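Local coordinates for protein phytoene synthase (Enterococcus hirae, PDB 5IYS) that probably joins two prenyl diphosphates head to head, as dehydrosqualene and phytoene synthases do, and here binds two farnesyl thiodiphosphate molecules beside magnesium ions, at residues 16-27 with 43-54. Sequence-based numbering, arbitrary orientation.
Sequences FAYCESIIKKNS and QSVYAVYAFCRR. With FPS (S-[(2E,6E)-3,7,11-trimethyldodeca-2,6,10-trienyl] trihydrogen thiodiphosphate), chain H; FPS (S-[(2E,6E)-3,7,11-trimethyldodeca-2,6,10-trienyl] trihydrogen thiodiphosphate), chain G.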
ATOM      1  N   PHE A  16      -7.158 -18.477   7.234  1.00 19.72           N
ATOM      2  CA  PHE A  16      -5.995 -18.041   6.458  1.00 18.60           C
ATOM      3  C   PHE A  16      -6.189 -18.283   4.969  1.00 19.49           C
ATOM      4  O   PHE A  16      -5.840 -17.440   4.155  1.00 18.89           O
ATOM      5  CB  PHE A  16      -4.725 -18.729   6.955  1.00 18.84           C
ATOM      6  CG  PHE A  16      -4.154 -18.076   8.181  1.00 19.84           C
ATOM      7  CD1 PHE A  16      -3.759 -16.746   8.124  1.00 16.36           C
ATOM      8  CD2 PHE A  16      -4.209 -18.716   9.418  1.00 18.27           C
ATOM      9  CE1 PHE A  16      -3.231 -16.124   9.257  1.00 15.56           C
ATOM     10  CE2 PHE A  16      -3.771 -18.050  10.592  1.00 19.86           C
ATOM     11  CZ  PHE A  16      -3.349 -16.736  10.513  1.00 16.81           C
ATOM     12  N   ALA A  17      -6.885 -19.364   4.617  1.00 19.61           N
ATOM     13  CA  ALA A  17      -7.213 -19.610   3.192  1.00 18.71           C
ATOM     14  C   ALA A  17      -8.141 -18.535   2.671  1.00 18.14           C
ATOM     15  O   ALA A  17      -7.960 -18.032   1.557  1.00 19.40           O
ATOM     16  CB  ALA A  17      -7.823 -21.003   2.972  1.00 20.40           C
ATOM     17  N   TYR A  18      -9.101 -18.130   3.498  1.00 18.22           N
ATOM     18  CA  TYR A  18      -9.984 -17.046   3.119  1.00 17.88           C
ATOM     19  C   TYR A  18      -9.203 -15.781   2.761  1.00 18.95           C
ATOM     20  O   TYR A  18      -9.451 -15.130   1.734  1.00 17.23           O
ATOM     21  CB  TYR A  18     -10.980 -16.778   4.242  1.00 20.24           C
ATOM     22  CG  TYR A  18     -11.834 -15.564   4.020  1.00 21.42           C
ATOM     23  CD1 TYR A  18     -13.085 -15.672   3.415  1.00 30.63           C
ATOM     24  CD2 TYR A  18     -11.426 -14.324   4.468  1.00 30.77           C
ATOM     25  CE1 TYR A  18     -13.885 -14.560   3.242  1.00 34.66           C
ATOM     26  CE2 TYR A  18     -12.216 -13.206   4.301  1.00 35.67           C
ATOM     27  CZ  TYR A  18     -13.449 -13.334   3.704  1.00 37.22           C
ATOM     28  OH  TYR A  18     -14.211 -12.196   3.544  1.00 46.74           O
ATOM     29  N   CYS A  19      -8.302 -15.382   3.662  1.00 18.20           N
ATOM     30  CA  CYS A  19      -7.417 -14.252   3.385  1.00 19.09           C
ATOM     31  C   CYS A  19      -6.497 -14.436   2.173  1.00 18.98           C
ATOM     32  O   CYS A  19      -6.326 -13.508   1.387  1.00 18.33           O
ATOM     33  CB  CYS A  19      -6.603 -13.891   4.640  1.00 16.22           C
ATOM     34  SG  CYS A  19      -7.619 -13.548   6.111  1.00 20.00           S
ATOM     35  N   GLU A  20      -5.886 -15.609   2.020  1.00 18.45           N
ATOM     36  CA  GLU A  20      -5.016 -15.853   0.849  1.00 18.35           C
ATOM     37  C   GLU A  20      -5.756 -15.642  -0.454  1.00 18.92           C
ATOM     38  O   GLU A  20      -5.255 -15.058  -1.430  1.00 15.60           O
ATOM     39  CB  GLU A  20      -4.418 -17.270   0.873  1.00 19.51           C
ATOM     40  CG  GLU A  20      -3.472 -17.521  -0.309  1.00 21.65           C
ATOM     41  CD  GLU A  20      -2.500 -18.652  -0.096  1.00 31.43           C
ATOM     42  OE1 GLU A  20      -2.451 -19.207   1.034  1.00 27.65           O
ATOM     43  OE2 GLU A  20      -1.743 -18.918  -1.059  1.00 25.77           O
ATOM     44  N   SER A  21      -7.004 -16.103  -0.491  1.00 18.03           N
ATOM     45  CA  SER A  21      -7.724 -15.982  -1.728  1.00 18.60           C
ATOM     46  C   SER A  21      -8.013 -14.512  -2.017  1.00 20.47           C
ATOM     47  O   SER A  21      -7.981 -14.064  -3.170  1.00 20.76           O
ATOM     48  CB  SER A  21      -9.015 -16.806  -1.605  1.00 20.45           C
ATOM     49  OG  SER A  21      -9.771 -16.633  -2.771  1.00 28.70           O
ATOM     50  N   ILE A  22      -8.282 -13.737  -0.973  1.00 21.22           N
ATOM     51  CA  ILE A  22      -8.532 -12.316  -1.169  1.00 20.96           C
ATOM     52  C   ILE A  22      -7.321 -11.615  -1.815  1.00 21.80           C
ATOM     53  O   ILE A  22      -7.469 -10.879  -2.798  1.00 19.82           O
ATOM     54  CB  ILE A  22      -8.993 -11.630   0.143  1.00 22.18           C
ATOM     55  CG1 ILE A  22     -10.473 -11.976   0.379  1.00 24.36           C
ATOM     56  CG2 ILE A  22      -8.776 -10.086   0.072  1.00 19.72           C
ATOM     57  CD1 ILE A  22     -11.038 -11.605   1.731  1.00 29.50           C
ATOM     58  N   ILE A  23      -6.124 -11.818  -1.273  1.00 16.96           N
ATOM     59  CA  ILE A  23      -4.976 -11.147  -1.894  1.00 17.34           C
ATOM     60  C   ILE A  23      -4.653 -11.692  -3.292  1.00 18.94           C
ATOM     61  O   ILE A  23      -4.408 -10.913  -4.219  1.00 20.03           O
ATOM     62  CB  ILE A  23      -3.739 -11.077  -0.961  1.00 18.58           C
ATOM     63  CG1 ILE A  23      -2.663 -10.153  -1.548  1.00 14.16           C
ATOM     64  CG2 ILE A  23      -3.162 -12.486  -0.712  1.00 18.76           C
ATOM     65  CD1 ILE A  23      -1.460  -9.994  -0.571  1.00 16.52           C
ATOM     66  N   LYS A  24      -4.726 -13.011  -3.454  1.00 20.43           N
ATOM     67  CA  LYS A  24      -4.537 -13.645  -4.758  1.00 24.70           C
ATOM     68  C   LYS A  24      -5.428 -13.010  -5.817  1.00 24.07           C
ATOM     69  O   LYS A  24      -4.955 -12.666  -6.891  1.00 24.91           O
ATOM     70  CB  LYS A  24      -4.754 -15.162  -4.671  1.00 23.45           C
ATOM     71  CG  LYS A  24      -4.656 -15.923  -5.998  1.00 32.71           C
ATOM     72  CD  LYS A  24      -4.530 -17.434  -5.686  1.00 34.67           C
ATOM     73  CE  LYS A  24      -4.532 -18.276  -6.960  1.00 47.67           C
ATOM     74  NZ  LYS A  24      -4.564 -19.753  -6.696  1.00 45.04           N
ATOM     75  N   LYS A  25      -6.698 -12.789  -5.493  1.00 24.57           N
ATOM     76  CA  LYS A  25      -7.653 -12.239  -6.453  1.00 28.04           C
ATOM     77  C   LYS A  25      -7.541 -10.725  -6.648  1.00 29.19           C
ATOM     78  O   LYS A  25      -7.873 -10.208  -7.712  1.00 29.07           O
ATOM     79  CB  LYS A  25      -9.082 -12.573  -6.018  1.00 32.38           C
ATOM     80  CG  LYS A  25      -9.369 -14.068  -5.860  1.00 35.70           C
ATOM     81  CD  LYS A  25      -9.597 -14.822  -7.180  1.00 47.73           C
ATOM     82  CE  LYS A  25      -9.768 -16.327  -6.920  1.00 47.74           C
ATOM     83  NZ  LYS A  25      -9.648 -17.185  -8.140  1.00 45.49           N
ATOM     84  N   ASN A  26      -7.072 -10.011  -5.627  1.00 25.26           N
ATOM     85  CA  ASN A  26      -7.056  -8.560  -5.678  1.00 26.70           C
ATOM     86  C   ASN A  26      -5.714  -7.900  -5.967  1.00 24.77           C
ATOM     87  O   ASN A  26      -5.698  -6.754  -6.412  1.00 25.35           O
ATOM     88  CB  ASN A  26      -7.604  -7.956  -4.386  1.00 26.85           C
ATOM     89  CG  ASN A  26      -9.099  -8.108  -4.271  1.00 32.83           C
ATOM     90  OD1 ASN A  26      -9.839  -7.373  -4.925  1.00 31.34           O
ATOM     91  ND2 ASN A  26      -9.547  -9.142  -3.551  1.00 26.67           N
ATOM     92  N   SER A  27      -4.614  -8.541  -5.582  1.00 23.40           N
ATOM     93  CA  SER A  27      -3.276  -7.970  -5.824  1.00 24.70           C
ATOM     94  C   SER A  27      -2.261  -9.003  -6.302  1.00 26.01           C
ATOM     95  O   SER A  27      -1.511  -9.567  -5.503  1.00 26.00           O
ATOM     96  CB  SER A  27      -2.708  -7.261  -4.593  1.00 26.89           C
ATOM     97  OG  SER A  27      -1.409  -6.729  -4.916  1.00 27.76           O
ATOM     98  N   GLN A  43       1.255 -15.970   5.280  1.00 13.72           N
ATOM     99  CA  GLN A  43      -0.190 -16.051   5.581  1.00 15.44           C
ATOM    100  C   GLN A  43      -0.583 -14.905   6.507  1.00 15.00           C
ATOM    101  O   GLN A  43      -1.681 -14.396   6.444  1.00 12.73           O
ATOM    102  CB  GLN A  43      -0.455 -17.357   6.335  1.00 15.69           C
ATOM    103  CG  GLN A  43      -0.315 -18.586   5.431  1.00 22.12           C
ATOM    104  CD  GLN A  43      -0.466 -19.862   6.239  1.00 28.32           C
ATOM    105  OE1 GLN A  43       0.341 -20.149   7.116  1.00 37.19           O
ATOM    106  NE2 GLN A  43      -1.544 -20.580   5.996  1.00 33.39           N
ATOM    107  N   SER A  44       0.343 -14.491   7.361  1.00 15.07           N
ATOM    108  CA  SER A  44       0.119 -13.369   8.272  1.00 14.87           C
ATOM    109  C   SER A  44      -0.028 -12.078   7.471  1.00 14.66           C
ATOM    110  O   SER A  44      -0.930 -11.301   7.733  1.00 13.75           O
ATOM    111  CB  SER A  44       1.258 -13.254   9.286  1.00 13.25           C
ATOM    112  OG  SER A  44       1.332 -14.430  10.103  1.00 13.58           O
ATOM    113  N   VAL A  45       0.821 -11.865   6.478  1.00 12.75           N
ATOM    114  CA  VAL A  45       0.635 -10.717   5.591  1.00 11.71           C
ATOM    115  C   VAL A  45      -0.733 -10.774   4.914  1.00 13.72           C
ATOM    116  O   VAL A  45      -1.360  -9.734   4.684  1.00 15.01           O
ATOM    117  CB  VAL A  45       1.713 -10.672   4.500  1.00 12.79           C
ATOM    118  CG1 VAL A  45       1.427  -9.524   3.517  1.00 12.67           C
ATOM    119  CG2 VAL A  45       3.146 -10.416   5.134  1.00 14.25           C
ATOM    120  N   TYR A  46      -1.116 -11.949   4.422  1.00 11.57           N
ATOM    121  CA  TYR A  46      -2.407 -12.036   3.731  1.00 12.99           C
ATOM    122  C   TYR A  46      -3.561 -11.615   4.638  1.00 13.42           C
ATOM    123  O   TYR A  46      -4.544 -11.070   4.160  1.00 11.65           O
ATOM    124  CB  TYR A  46      -2.611 -13.475   3.217  1.00 14.34           C
ATOM    125  CG  TYR A  46      -1.487 -14.027   2.355  1.00 14.72           C
ATOM    126  CD1 TYR A  46      -0.671 -13.195   1.605  1.00 17.65           C
ATOM    127  CD2 TYR A  46      -1.341 -15.411   2.191  1.00 17.75           C
ATOM    128  CE1 TYR A  46       0.388 -13.734   0.808  1.00 19.79           C
ATOM    129  CE2 TYR A  46      -0.366 -15.940   1.340  1.00 17.52           C
ATOM    130  CZ  TYR A  46       0.518 -15.104   0.698  1.00 22.91           C
ATOM    131  OH  TYR A  46       1.487 -15.683  -0.096  1.00 20.72           O
ATOM    132  N   ALA A  47      -3.526 -12.005   5.910  1.00 14.44           N
ATOM    133  CA  ALA A  47      -4.554 -11.571   6.842  1.00 15.16           C
ATOM    134  C   ALA A  47      -4.585 -10.047   6.923  1.00 13.12           C
ATOM    135  O   ALA A  47      -5.656  -9.454   7.051  1.00 13.81           O
ATOM    136  CB  ALA A  47      -4.305 -12.192   8.255  1.00 13.89           C
ATOM    137  N   VAL A  48      -3.410  -9.429   7.032  1.00 13.00           N
ATOM    138  CA  VAL A  48      -3.347  -7.966   7.130  1.00 10.51           C
ATOM    139  C   VAL A  48      -3.841  -7.315   5.847  1.00 11.84           C
ATOM    140  O   VAL A  48      -4.633  -6.379   5.904  1.00 15.16           O
ATOM    141  CB  VAL A  48      -1.873  -7.480   7.334  1.00 12.78           C
ATOM    142  CG1 VAL A  48      -1.801  -5.947   7.184  1.00 13.42           C
ATOM    143  CG2 VAL A  48      -1.427  -7.894   8.721  1.00 10.14           C
ATOM    144  N   TYR A  49      -3.503  -7.914   4.709  1.00 10.78           N
ATOM    145  CA  TYR A  49      -4.025  -7.470   3.420  1.00 15.69           C
ATOM    146  C   TYR A  49      -5.559  -7.492   3.399  1.00 16.37           C
ATOM    147  O   TYR A  49      -6.207  -6.520   2.975  1.00 16.63           O
ATOM    148  CB  TYR A  49      -3.520  -8.375   2.286  1.00 15.23           C
ATOM    149  CG  TYR A  49      -3.989  -7.890   0.932  1.00 16.49           C
ATOM    150  CD1 TYR A  49      -5.245  -8.266   0.434  1.00 17.82           C
ATOM    151  CD2 TYR A  49      -3.283  -6.894   0.262  1.00 17.27           C
ATOM    152  CE1 TYR A  49      -5.738  -7.680  -0.738  1.00 13.65           C
ATOM    153  CE2 TYR A  49      -3.757  -6.330  -0.908  1.00 16.53           C
ATOM    154  CZ  TYR A  49      -4.991  -6.729  -1.395  1.00 23.79           C
ATOM    155  OH  TYR A  49      -5.489  -6.152  -2.552  1.00 21.68           O
ATOM    156  N   ALA A  50      -6.122  -8.607   3.854  1.00 15.15           N
ATOM    157  CA  ALA A  50      -7.579  -8.762   3.936  1.00 17.37           C
ATOM    158  C   ALA A  50      -8.252  -7.648   4.746  1.00 17.00           C
ATOM    159  O   ALA A  50      -9.349  -7.204   4.409  1.00 19.61           O
ATOM    160  CB  ALA A  50      -7.931 -10.138   4.529  1.00 16.10           C
ATOM    161  N   PHE A  51      -7.717  -7.349   5.918  1.00 17.15           N
ATOM    162  CA  PHE A  51      -8.261  -6.266   6.730  1.00 17.23           C
ATOM    163  C   PHE A  51      -8.211  -4.957   5.943  1.00 18.96           C
ATOM    164  O   PHE A  51      -9.234  -4.267   5.820  1.00 17.47           O
ATOM    165  CB  PHE A  51      -7.504  -6.135   8.047  1.00 18.91           C
ATOM    166  CG  PHE A  51      -7.792  -4.844   8.774  1.00 19.41           C
ATOM    167  CD1 PHE A  51      -7.096  -3.688   8.440  1.00 24.28           C
ATOM    168  CD2 PHE A  51      -8.797  -4.780   9.739  1.00 26.68           C
ATOM    169  CE1 PHE A  51      -7.346  -2.474   9.108  1.00 21.09           C
ATOM    170  CE2 PHE A  51      -9.060  -3.574  10.426  1.00 21.18           C
ATOM    171  CZ  PHE A  51      -8.359  -2.417  10.067  1.00 25.07           C
ATOM    172  N   CYS A  52      -7.062  -4.662   5.333  1.00 18.80           N
ATOM    173  CA  CYS A  52      -6.934  -3.411   4.563  1.00 19.04           C
ATOM    174  C   CYS A  52      -7.909  -3.343   3.377  1.00 19.53           C
ATOM    175  O   CYS A  52      -8.505  -2.296   3.067  1.00 18.20           O
ATOM    176  CB  CYS A  52      -5.503  -3.255   4.057  1.00 18.32           C
ATOM    177  SG  CYS A  52      -4.296  -2.985   5.387  1.00 18.74           S
ATOM    178  N   ARG A  53      -7.899  -4.406   2.584  1.00 19.59           N
ATOM    179  CA  ARG A  53      -8.755  -4.484   1.386  1.00 21.62           C
ATOM    180  C   ARG A  53     -10.221  -4.298   1.758  1.00 21.55           C
ATOM    181  O   ARG A  53     -10.955  -3.578   1.067  1.00 22.69           O
ATOM    182  CB  ARG A  53      -8.534  -5.833   0.681  1.00 20.70           C
ATOM    183  CG  ARG A  53      -9.192  -6.050  -0.694  1.00 25.77           C
ATOM    184  CD  ARG A  53      -9.347  -4.811  -1.585  1.00 22.37           C
ATOM    185  NE  ARG A  53      -8.108  -4.381  -2.230  1.00 29.34           N
ATOM    186  CZ  ARG A  53      -7.945  -3.219  -2.856  1.00 32.36           C
ATOM    187  NH1 ARG A  53      -8.932  -2.325  -2.914  1.00 31.50           N
ATOM    188  NH2 ARG A  53      -6.784  -2.952  -3.435  1.00 34.17           N
ATOM    189  N   ARG A  54     -10.633  -4.863   2.889  1.00 22.42           N
ATOM    190  CA  ARG A  54     -12.036  -4.732   3.317  1.00 23.49           C
ATOM    191  C   ARG A  54     -12.380  -3.296   3.689  1.00 26.12           C
ATOM    192  O   ARG A  54     -13.373  -2.738   3.192  1.00 26.26           O
ATOM    193  CB  ARG A  54     -12.380  -5.689   4.472  1.00 22.75           C
ATOM    194  CG  ARG A  54     -13.749  -5.390   5.079  1.00 28.02           C
ATOM    195  CD  ARG A  54     -14.084  -6.271   6.293  1.00 33.55           C
ATOM    196  NE  ARG A  54     -14.106  -7.686   5.949  1.00 29.28           N
ATOM    197  CZ  ARG A  54     -14.219  -8.668   6.840  1.00 37.93           C
ATOM    198  NH1 ARG A  54     -14.421  -8.400   8.131  1.00 32.01           N
ATOM    199  NH2 ARG A  54     -14.195  -9.921   6.415  1.00 33.22           N
TER
HETATM  200  C1  FPS H 507      -4.919   1.014  -2.489  1.00 43.94           C
HETATM  201  S1  FPS H 507      -4.731   2.712  -2.935  1.00 52.16           S
HETATM  202  C2  FPS H 507      -5.542   0.923  -1.117  1.00 39.65           C
HETATM  203  C3  FPS H 507      -4.925   1.255   0.032  1.00 38.60           C
HETATM  204  C4  FPS H 507      -3.549   1.862   0.091  1.00 33.82           C
HETATM  205  C5  FPS H 507      -5.688   1.048   1.320  1.00 33.54           C
HETATM  206  C6  FPS H 507      -5.763  -0.430   1.701  1.00 22.93           C
HETATM  207  C7  FPS H 507      -4.398  -1.089   1.589  1.00 22.36           C
HETATM  208  C8  FPS H 507      -4.242  -2.268   0.970  1.00 26.60           C
HETATM  209  C10 FPS H 507      -2.835  -2.805   0.862  1.00 23.92           C
HETATM  210  C9  FPS H 507      -5.405  -2.975   0.326  1.00 25.91           C
HETATM  211  C11 FPS H 507      -2.455  -3.719   2.005  1.00 23.61           C
HETATM  212  C12 FPS H 507      -1.227  -4.443   1.470  1.00 17.85           C
HETATM  213  C13 FPS H 507      -0.508  -5.336   2.174  1.00 19.83           C
HETATM  214  C14 FPS H 507      -0.840  -5.736   3.580  1.00 19.47           C
HETATM  215  C15 FPS H 507       0.690  -5.950   1.521  1.00 17.53           C
HETATM  216  PA  FPS H 507      -6.482   2.980  -3.950  1.00 46.32           P
HETATM  217  O1A FPS H 507      -7.623   2.734  -3.035  1.00 45.10           O
HETATM  218  O2A FPS H 507      -6.540   4.502  -4.472  1.00 40.73           O
HETATM  219  O3A FPS H 507      -6.382   2.113  -5.316  1.00 47.53           O
HETATM  220  PB  FPS H 507      -7.190   0.797  -5.713  1.00 53.74           P
HETATM  221  O1B FPS H 507      -8.015   1.196  -6.907  1.00 55.27           O
HETATM  222  O2B FPS H 507      -8.106   0.287  -4.622  1.00 53.73           O
HETATM  223  O3B FPS H 507      -6.155  -0.259  -6.037  1.00 49.12           O
HETATM  224  C1  FPS G 506      -1.772  -0.893  -3.231  1.00 41.38           C
HETATM  225  S1  FPS G 506      -2.917  -2.102  -2.683  1.00 41.48           S
HETATM  226  C2  FPS G 506      -0.969  -0.609  -1.975  1.00 37.31           C
HETATM  227  C3  FPS G 506      -0.477   0.597  -1.642  1.00 38.26           C
HETATM  228  C4  FPS G 506      -0.671   1.781  -2.542  1.00 34.47           C
HETATM  229  C5  FPS G 506       0.317   0.795  -0.365  1.00 33.77           C
HETATM  230  C6  FPS G 506       0.484  -0.457   0.495  1.00 33.25           C
HETATM  231  C7  FPS G 506       1.595  -0.208   1.496  1.00 23.11           C
HETATM  232  C8  FPS G 506       2.452  -1.174   1.872  1.00 23.82           C
HETATM  233  C10 FPS G 506       3.438  -0.837   2.969  1.00 18.71           C
HETATM  234  C9  FPS G 506       2.421  -2.573   1.305  1.00 24.60           C
HETATM  235  C11 FPS G 506       4.859  -1.116   2.470  1.00 20.62           C
HETATM  236  C12 FPS G 506       5.867  -0.964   3.597  1.00 17.93           C
HETATM  237  C13 FPS G 506       6.315  -1.979   4.370  1.00 20.11           C
HETATM  238  C14 FPS G 506       7.344  -1.710   5.439  1.00 20.31           C
HETATM  239  C15 FPS G 506       5.842  -3.397   4.181  1.00 23.53           C
HETATM  240  PA  FPS G 506      -3.711  -3.168  -4.262  1.00 39.78           P
HETATM  241  O1A FPS G 506      -4.133  -4.507  -3.844  1.00 38.97           O
HETATM  242  O2A FPS G 506      -5.067  -2.332  -4.544  1.00 46.92           O
HETATM  243  O3A FPS G 506      -2.877  -3.121  -5.622  1.00 46.79           O
HETATM  244  PB  FPS G 506      -3.193  -1.864  -6.603  1.00 43.56           P
HETATM  245  O1B FPS G 506      -4.211  -2.246  -7.641  1.00 45.94           O
HETATM  246  O2B FPS G 506      -1.827  -1.489  -7.127  1.00 39.85           O
HETATM  247  O3B FPS G 506      -3.764  -0.661  -5.886  1.00 50.92           O
HETATM  248  O   HOH W   1      -3.495 -19.737   3.724  1.00 39.84           O
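Ile23 sets its CG1 over the face of the Tyr49 ring, 3.6 Å from the centroid and 12° off the normal, a CH-pi contact. With CG1 anti to the backbone N (chi1 -170°), the CG2 branch is left to meet Tyr46, its methyl 3.5 Å from Tyr46 CD1. Glu20 runs alongside Tyr46 in the same direction, its CD 3.7 Å from Tyr46 CE2; a water joins Glu20 OE1 to Gln43 NE2, and Glu20 OE2 is hydrogen-bonded to Tyr31 OH of helix 28-34. Where segments 16-27 and 43-54 come closest, their axes 8.0 Å apart and crossing at 68°, small residues meet: Cys19 SG packs on Ala47 and on Ala50 CB. Helices 13-26 and 39-60 belong to the all-helical fold of the squalene/phytoene synthase family, and this crossing forms part of the wall of its ligand cavity. At the cavity end, Tyr49 OH gives a very short hydrogen bond of 2.5 Å to O1A of one inhibitor (chain G), while the prenyl chain of the other (chain H) passes Tyr49 CD2. The same hydroxyl accepts from Arg53 NE at 3.2 Å, in the guanidinium plane and nearly straight, which would steady the arginine as its NH1 donates to O2B of the chain H inhibitor and pairs with Asp57. Asn26 CB abuts Tyr49 OH at 3.3 Å. Asn26 ND2 in turn donates a hydrogen bond to Ile22 O, a carbonyl also taken by Asn26 N from the opposite face, and Ser27 OG caps Phe30 N at the start of helix 28-34.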